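Local coordinates for protein translation initiation factor eIF2B subunit beta (Schizosaccharomyces pombe, PDB 5B04) that forms part of the eIF2B complex, which catalyses the exchange of GDP for GTP on the gamma subunit of translation initiation factor eIF2, at residues F241-K246 / P339-S344; L293-G298 / D362-D367. All coordinates share one frame; numbering follows the deposited sequence.

Interaction 1. Residues F241-K246 / P339-S344; sequences FPNNQK and PDKIMS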
# COMPACT_ATOMS: atom_id res chain seq x y z
N PHE C 241 4.41 0.41 -24.77
CA PHE C 241 5.55 0.48 -25.68
C PHE C 241 6.38 -0.80 -25.65
O PHE C 241 6.68 -1.32 -24.58
CB PHE C 241 6.43 1.68 -25.34
CG PHE C 241 7.47 1.96 -26.38
CD1 PHE C 241 7.14 2.64 -27.53
CD2 PHE C 241 8.77 1.49 -26.23
CE1 PHE C 241 8.09 2.88 -28.49
CE2 PHE C 241 9.71 1.74 -27.20
CZ PHE C 241 9.37 2.43 -28.33
N PRO C 242 6.78 -1.30 -26.83
CA PRO C 242 6.55 -0.69 -28.15
C PRO C 242 5.34 -1.22 -28.90
O PRO C 242 5.03 -0.73 -29.98
CB PRO C 242 7.84 -1.05 -28.90
CG PRO C 242 8.33 -2.34 -28.24
CD PRO C 242 7.56 -2.54 -26.95
N ASN C 243 4.64 -2.19 -28.32
CA ASN C 243 3.66 -2.96 -29.06
C ASN C 243 2.21 -2.48 -28.91
O ASN C 243 1.44 -2.53 -29.87
CB ASN C 243 3.77 -4.43 -28.65
CG ASN C 243 5.19 -4.95 -28.77
OD1 ASN C 243 5.85 -4.76 -29.79
ND2 ASN C 243 5.68 -5.58 -27.71
N ASN C 244 1.85 -2.01 -27.72
CA ASN C 244 0.50 -1.52 -27.49
C ASN C 244 0.47 0.00 -27.42
O ASN C 244 -0.44 0.59 -26.83
CB ASN C 244 -0.08 -2.10 -26.20
CG ASN C 244 0.19 -3.58 -26.06
OD1 ASN C 244 0.61 -4.05 -25.01
ND2 ASN C 244 -0.04 -4.33 -27.14
N GLN C 245 1.46 0.63 -28.04
CA GLN C 245 1.63 2.08 -27.97
C GLN C 245 0.45 2.85 -28.56
O GLN C 245 -0.27 3.53 -27.84
CB GLN C 245 2.92 2.48 -28.69
CG GLN C 245 3.33 3.91 -28.48
CD GLN C 245 4.55 4.27 -29.29
OE1 GLN C 245 4.89 3.56 -30.24
NE2 GLN C 245 5.22 5.36 -28.93
N LYS C 246 0.27 2.73 -29.87
CA LYS C 246 -0.78 3.46 -30.58
C LYS C 246 -2.17 3.12 -30.07
O LYS C 246 -3.03 4.00 -29.95
CB LYS C 246 -0.69 3.19 -32.09
CG LYS C 246 -2.01 3.36 -32.83
CD LYS C 246 -1.83 3.21 -34.34
CE LYS C 246 -0.95 4.30 -34.91
NZ LYS C 246 -1.75 5.46 -35.37
N PRO C 339 12.60 -6.89 -34.09
CA PRO C 339 13.45 -5.86 -33.48
C PRO C 339 13.07 -4.47 -33.98
O PRO C 339 13.39 -3.46 -33.34
CB PRO C 339 14.86 -6.23 -33.94
CG PRO C 339 14.78 -7.69 -34.22
CD PRO C 339 13.41 -7.92 -34.76
N ASP C 340 12.39 -4.44 -35.12
CA ASP C 340 11.93 -3.22 -35.78
C ASP C 340 11.22 -2.25 -34.83
O ASP C 340 11.41 -1.04 -34.91
CB ASP C 340 10.99 -3.59 -36.93
CG ASP C 340 10.51 -2.38 -37.70
OD1 ASP C 340 11.33 -1.48 -37.97
OD2 ASP C 340 9.31 -2.33 -38.04
N LYS C 341 10.40 -2.80 -33.93
CA LYS C 341 9.59 -1.98 -33.04
C LYS C 341 10.41 -1.25 -31.98
O LYS C 341 9.98 -0.23 -31.43
CB LYS C 341 8.53 -2.85 -32.35
CG LYS C 341 7.61 -3.58 -33.32
CD LYS C 341 6.62 -2.62 -33.97
CE LYS C 341 5.86 -3.29 -35.10
NZ LYS C 341 6.76 -3.62 -36.25
N ILE C 342 11.60 -1.76 -31.69
CA ILE C 342 12.46 -1.19 -30.66
C ILE C 342 13.62 -0.41 -31.24
O ILE C 342 13.79 0.78 -30.96
CB ILE C 342 13.01 -2.29 -29.73
CG1 ILE C 342 11.87 -2.93 -28.93
CG2 ILE C 342 14.04 -1.72 -28.78
CD1 ILE C 342 12.34 -3.92 -27.89
N MET C 343 14.43 -1.08 -32.06
CA MET C 343 15.58 -0.45 -32.70
C MET C 343 15.31 -0.27 -34.19
O MET C 343 14.80 -1.18 -34.86
CB MET C 343 16.84 -1.28 -32.48
CG MET C 343 18.07 -0.76 -33.20
SD MET C 343 18.66 0.81 -32.54
CE MET C 343 19.24 0.30 -30.93
N SER C 344 15.66 0.90 -34.71
CA SER C 344 15.44 1.19 -36.12
C SER C 344 16.40 0.40 -37.00
O SER C 344 17.53 0.12 -36.60
CB SER C 344 15.59 2.69 -36.39
OG SER C 344 15.30 3.00 -37.74

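Interaction 2. Residues L293-G298 / D362-D367; sequences LVTYSG and DYIPPD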
# COMPACT_ATOMS: atom_id res chain seq x y z
N LEU C 293 -1.22 -15.25 -15.86
CA LEU C 293 -1.67 -14.40 -16.95
C LEU C 293 -0.67 -14.34 -18.10
O LEU C 293 0.48 -13.94 -17.91
CB LEU C 293 -1.95 -12.98 -16.46
CG LEU C 293 -3.02 -12.78 -15.39
CD1 LEU C 293 -3.37 -11.31 -15.28
CD2 LEU C 293 -4.26 -13.61 -15.70
N VAL C 294 -1.11 -14.74 -19.28
CA VAL C 294 -0.39 -14.41 -20.50
C VAL C 294 -0.93 -13.07 -20.97
O VAL C 294 -2.00 -13.00 -21.56
CB VAL C 294 -0.56 -15.46 -21.60
CG1 VAL C 294 0.16 -15.02 -22.87
CG2 VAL C 294 -0.05 -16.80 -21.14
N THR C 295 -0.19 -12.01 -20.68
CA THR C 295 -0.64 -10.67 -21.02
C THR C 295 0.42 -9.94 -21.82
O THR C 295 1.50 -10.47 -22.09
CB THR C 295 -0.98 -9.86 -19.76
OG1 THR C 295 -1.32 -8.52 -20.12
CG2 THR C 295 0.20 -9.85 -18.81
N TYR C 296 0.11 -8.71 -22.21
CA TYR C 296 0.98 -7.95 -23.10
C TYR C 296 2.13 -7.31 -22.33
O TYR C 296 1.99 -6.97 -21.15
CB TYR C 296 0.16 -6.90 -23.85
CG TYR C 296 -0.97 -7.52 -24.64
CD1 TYR C 296 -0.75 -8.00 -25.93
CD2 TYR C 296 -2.24 -7.63 -24.10
CE1 TYR C 296 -1.78 -8.58 -26.65
CE2 TYR C 296 -3.28 -8.21 -24.82
CZ TYR C 296 -3.04 -8.68 -26.10
OH TYR C 296 -4.06 -9.25 -26.82
N SER C 297 3.27 -7.16 -23.00
CA SER C 297 4.53 -6.79 -22.36
C SER C 297 4.45 -5.49 -21.55
O SER C 297 3.77 -4.54 -21.96
CB SER C 297 5.64 -6.66 -23.40
OG SER C 297 5.45 -5.52 -24.22
N GLY C 298 5.13 -5.47 -20.42
CA GLY C 298 5.16 -4.31 -19.55
C GLY C 298 4.25 -4.46 -18.35
O GLY C 298 4.35 -3.71 -17.38
N ASP C 362 3.91 -10.69 -21.83
CA ASP C 362 4.49 -10.73 -20.49
C ASP C 362 3.74 -11.78 -19.68
O ASP C 362 2.62 -12.16 -20.03
CB ASP C 362 4.40 -9.36 -19.81
CG ASP C 362 5.60 -9.08 -18.92
OD1 ASP C 362 6.25 -10.04 -18.46
OD2 ASP C 362 5.89 -7.89 -18.69
N TYR C 363 4.35 -12.26 -18.60
CA TYR C 363 3.68 -13.25 -17.76
C TYR C 363 3.51 -12.76 -16.32
O TYR C 363 4.45 -12.28 -15.69
CB TYR C 363 4.45 -14.57 -17.75
CG TYR C 363 3.86 -15.59 -16.80
CD1 TYR C 363 2.73 -16.31 -17.14
CD2 TYR C 363 4.43 -15.81 -15.55
CE1 TYR C 363 2.19 -17.24 -16.27
CE2 TYR C 363 3.89 -16.74 -14.68
CZ TYR C 363 2.77 -17.45 -15.04
OH TYR C 363 2.23 -18.37 -14.17
N ILE C 364 2.29 -12.88 -15.82
CA ILE C 364 1.99 -12.55 -14.43
C ILE C 364 1.61 -13.81 -13.66
O ILE C 364 0.63 -14.47 -13.99
CB ILE C 364 0.83 -11.54 -14.32
CG1 ILE C 364 1.02 -10.38 -15.30
CG2 ILE C 364 0.70 -11.04 -12.89
CD1 ILE C 364 2.26 -9.57 -15.05
N PRO C 365 2.40 -14.15 -12.63
CA PRO C 365 2.04 -15.26 -11.75
C PRO C 365 0.70 -14.99 -11.07
O PRO C 365 0.41 -13.85 -10.74
CB PRO C 365 3.19 -15.30 -10.73
CG PRO C 365 3.81 -13.94 -10.79
CD PRO C 365 3.66 -13.50 -12.22
N PRO C 366 -0.11 -16.05 -10.86
CA PRO C 366 -1.49 -15.92 -10.38
C PRO C 366 -1.61 -15.25 -9.01
O PRO C 366 -2.70 -14.79 -8.65
CB PRO C 366 -1.97 -17.37 -10.31
CG PRO C 366 -0.73 -18.18 -10.20
CD PRO C 366 0.29 -17.46 -11.02
N ASP C 367 -0.52 -15.19 -8.25
CA ASP C 367 -0.56 -14.64 -6.90
C ASP C 367 -0.56 -13.11 -6.89
O ASP C 367 -0.72 -12.50 -5.83
CB ASP C 367 0.63 -15.16 -6.09
CG ASP C 367 0.58 -16.66 -5.89
OD1 ASP C 367 -0.51 -17.25 -6.05
OD2 ASP C 367 1.63 -17.25 -5.57

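Interaction 1. Residues F241-K246 / P339-S344
The Pro242 ring lies against the carbonyl O and CB of Lys341 and against CG1 of Ile342. Its CB is 3.4 Å from the carbonyl O of Lys341 and 4.0 Å from Lys341 CB. Its CG meets Ile342 CG1 at 3.7 Å. The peptide bond before Pro242 is cis. It folds the proline back on its neighbour, with Pro242 CB 3.6 Å above the plane of the Phe241 ring, over its centre. With CG anti to the backbone N (chi1 -170°), the Phe241 ring extends toward the 339-344 turn, and the Lys341 carbonyl O approaches it obliquely, nearest CZ. Asn243 OD1 passes Lys341 CG at 4.1 Å, and the two side chains cross at about a right angle. The Lys341 chain then bends away, and its NZ makes a weak salt bridge to Asp340 OD2. Asn243 OD1 takes a hydrogen bond from Asn358 of strand 354-364, which also touches Pro242 and Lys341. Phe241 O is hydrogen-bonded to Ser327 of the delta subunit, and Asp340 OD2 to Asn269 N of the epsilon subunit. This is small van der Waals packing between a cis-proline turn, which leads into helix 245-257 of the Rossmann-like domain, and the 3-10 turn after strand 336-337, beside the delta subunit.

Interaction 2. Residues L293-G298 / D362-D367
Three well-formed backbone hydrogen bonds join Leu293-Thr295 to Asp362-Ile364 as neighbouring strands of an antiparallel sheet. Leu293 and Ile364 form a hydrogen-bonded pair, with Leu293 N to Ile364 O at 2.7 Å and Ile364 N to Leu293 O at 3.0 Å. Val294 and Tyr363 follow as a non-hydrogen-bonded pair, and Thr295 with Asp362 as the next hydrogen-bonded one. There Thr295 N gives its bond to Asp362 O at 2.9 Å.

The Asp362 carboxylate adds a side-chain link. Its OD2 accepts from Gly298 N at 3.1 Å, on the anti side and 19° out of the carboxylate plane. OD2 also accepts from Gln300 N, so it holds two amides at the start of helix 299-308. Asp362 OD1 takes the N-H of Tyr363, which helps fix the rotation of the group. The helix N terminus would probably favour the negative charge. Replacing Asp362 with alanine would remove the carboxylate, and the Gly298 and Gln300 amides would probably lose their shared acceptor, leaving the turn into the helix freer to move.

Leu293, Thr295, Asp362 and Ile364 share one face of the sheet. Leu293 CB meets Ile364 CB at 3.8 Å, and Ile364 packs on Ala299, Gln300 and Ala303 of helix 299-308. Val294 and Tyr363 point to the other face. With CG anti to the backbone N (chi1 175°), the Tyr363 ring lies oblique to the Leu293 carbonyl, and Tyr363 OH bonds to Asn290. The Thr295 methyl CG2 ends 3.6 Å from Ile364 CG1.

How the interactions relate
From the N terminus, the chain first passes 241-246, after strand 234-238 of the mixed sheet. It then runs through 293-298, the strand of interaction 2, and on to 339-344, where interaction 1 closes a loop of 92 residues. At 362-367 interaction 2 closes its own loop of 63 residues. The segments alternate, so the two loops cross. Interaction 1 ties the turn that leads into helix 245-257 to the turn beyond strand 336-337. Interaction 2 joins two strands of the small antiparallel sheet. Their centres are about 19 Å apart, but the segments touch: Asn244 OD1 packs on Tyr296 CB, and Asn243 ND2 lies near Ser297 OG. Strand 354-364 takes part in interaction 2, and its Asn358 also packs on interaction 1.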